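Local coordinates for immunity 23 family protein (Burkholderia dolosa AU0158, PDB 5FFP) that probably acts as the immunity protein (CdiI) of a contact-dependent growth inhibition system, protecting the cell that makes it from its cognate toxin, at residues G27-F32 with S41-G46. Residues are numbered along the deposited sequence; the frame is centred on the assembly and turned at random.
Sequences GCLGYF and SNSTLG
G27 and S43 hold each other by both backbone groups, as a hydrogen-bonded antiparallel pair. The N-H of G27 reaches S43 O at 3.0 Å, nearly straight at 169°; the return bond, from S43 N to G27 O, is longer at 3.3 Å and more bent. This single bridge closes the open end of a beta hairpin after 42-44 has swung across 27-32, their axes at 101°, with the chain cornering at S41.

The closely packed, buried side is formed by L29 and S43, with L45 at its margin. L29 CB lies 4.1 Å from S43 CB, and L45 brings CD2 to 3.7 Å from C28 O, next to L29. S43 OG is hydrogen-bonded to D48 in the first turn of helix 45-52.

The other side is thinner and more open to solvent, with a single side-chain contact. There C28 turns SG back beside its own backbone N (chi1 -62°), and the sulfur rests 3.7 Å from S41 CB.

Further along 27-32, backbone hydrogen bonds join L29 and Y31 to S40 and V38 of the hairpin partner, and C28, G30 and F32 to strand 9-15. Helix 45-52 starts just beyond the bridge, after T44 at the N-cap position, and L29 packs against both it and helix 103-108.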
loop_
_atom_site.group_PDB
_atom_site.type_symbol
_atom_site.label_atom_id
_atom_site.label_comp_id
_atom_site.label_asym_id
_atom_site.label_seq_id
_atom_site.Cartn_x
_atom_site.Cartn_y
_atom_site.Cartn_z
ATOM N N GLY A 27 6.460 13.323 -24.700
ATOM C CA GLY A 27 7.062 12.478 -25.723
ATOM C C GLY A 27 7.135 11.012 -25.334
ATOM O O GLY A 27 6.172 10.455 -24.803
ATOM N N CYS A 28 8.276 10.377 -25.587
ATOM C CA CYS A 28 8.395 8.913 -25.473
ATOM C C CYS A 28 9.493 8.508 -24.527
ATOM O O CYS A 28 10.512 9.217 -24.376
ATOM C CB CYS A 28 8.660 8.301 -26.833
ATOM S SG CYS A 28 7.313 8.592 -28.016
ATOM N N LEU A 29 9.239 7.386 -23.847
ATOM C CA LEU A 29 10.186 6.823 -22.921
ATOM C C LEU A 29 10.059 5.313 -22.921
ATOM O O LEU A 29 8.958 4.758 -22.924
ATOM C CB LEU A 29 9.951 7.343 -21.522
ATOM C CG LEU A 29 10.986 6.888 -20.517
ATOM C CD1 LEU A 29 11.289 7.998 -19.535
ATOM C CD2 LEU A 29 10.524 5.668 -19.782
ATOM N N GLY A 30 11.208 4.656 -23.001
ATOM C CA GLY A 30 11.235 3.209 -23.021
ATOM C C GLY A 30 12.436 2.738 -22.259
ATOM O O GLY A 30 13.403 3.461 -22.145
ATOM N N TYR A 31 12.327 1.545 -21.724
ATOM C CA TYR A 31 13.416 0.791 -21.121
ATOM C C TYR A 31 13.727 -0.368 -22.098
ATOM O O TYR A 31 12.806 -1.115 -22.512
ATOM C CB TYR A 31 12.955 0.161 -19.809
ATOM C CG TYR A 31 12.900 1.021 -18.581
ATOM C CD1 TYR A 31 13.049 2.403 -18.624
ATOM C CD2 TYR A 31 12.632 0.451 -17.378
ATOM C CE1 TYR A 31 12.976 3.178 -17.484
ATOM C CE2 TYR A 31 12.546 1.217 -16.239
ATOM C CZ TYR A 31 12.711 2.586 -16.307
ATOM O OH TYR A 31 12.635 3.315 -15.135
ATOM N N PHE A 32 14.994 -0.498 -22.482
ATOM C CA PHE A 32 15.505 -1.737 -23.103
ATOM C C PHE A 32 16.041 -2.630 -21.979
ATOM O O PHE A 32 16.829 -2.193 -21.144
ATOM C CB PHE A 32 16.695 -1.479 -24.016
ATOM C CG PHE A 32 16.347 -0.970 -25.359
ATOM C CD1 PHE A 32 16.007 -1.836 -26.360
ATOM C CD2 PHE A 32 16.450 0.374 -25.636
ATOM C CE1 PHE A 32 15.692 -1.355 -27.619
ATOM C CE2 PHE A 32 16.136 0.877 -26.878
ATOM C CZ PHE A 32 15.762 0.010 -27.884
ATOM N N SER A 41 4.342 6.191 -25.332
ATOM C CA SER A 41 4.365 7.480 -25.945
ATOM C C SER A 41 3.484 8.450 -25.163
ATOM O O SER A 41 2.879 9.337 -25.755
ATOM C CB SER A 41 3.868 7.378 -27.374
ATOM O OG SER A 41 2.523 6.922 -27.403
ATOM N N ASN A 42 3.448 8.276 -23.852
ATOM C CA ASN A 42 2.536 8.962 -22.945
ATOM C C ASN A 42 3.279 9.670 -21.838
ATOM O O ASN A 42 2.671 10.031 -20.829
ATOM C CB ASN A 42 1.599 7.975 -22.222
ATOM C CG ASN A 42 0.594 7.339 -23.144
ATOM O OD1 ASN A 42 0.254 7.902 -24.185
ATOM N ND2 ASN A 42 0.088 6.180 -22.766
ATOM N N SER A 43 4.578 9.892 -22.010
ATOM C CA SER A 43 5.384 10.399 -20.916
ATOM C C SER A 43 5.496 11.892 -20.948
ATOM O O SER A 43 5.488 12.458 -22.022
ATOM C CB SER A 43 6.767 9.803 -20.993
ATOM O OG SER A 43 7.722 10.550 -20.225
ATOM N N THR A 44 5.589 12.519 -19.761
ATOM C CA THR A 44 6.044 13.887 -19.594
ATOM C C THR A 44 7.365 13.748 -18.880
ATOM O O THR A 44 7.431 13.344 -17.709
ATOM C CB THR A 44 5.087 14.766 -18.738
ATOM O OG1 THR A 44 3.801 14.860 -19.357
ATOM C CG2 THR A 44 5.654 16.192 -18.587
ATOM N N LEU A 45 8.434 14.052 -19.586
ATOM C CA LEU A 45 9.738 13.579 -19.192
ATOM C C LEU A 45 10.230 14.253 -17.933
ATOM O O LEU A 45 10.926 13.625 -17.134
ATOM C CB LEU A 45 10.758 13.761 -20.309
ATOM C CG LEU A 45 10.360 13.279 -21.694
ATOM C CD1 LEU A 45 11.494 13.608 -22.633
ATOM C CD2 LEU A 45 10.076 11.790 -21.734
ATOM N N GLY A 46 9.881 15.510 -17.715
ATOM C CA GLY A 46 10.240 16.145 -16.423
ATOM C C GLY A 46 9.721 15.401 -15.189
ATOM O O GLY A 46 10.427 15.227 -14.184
#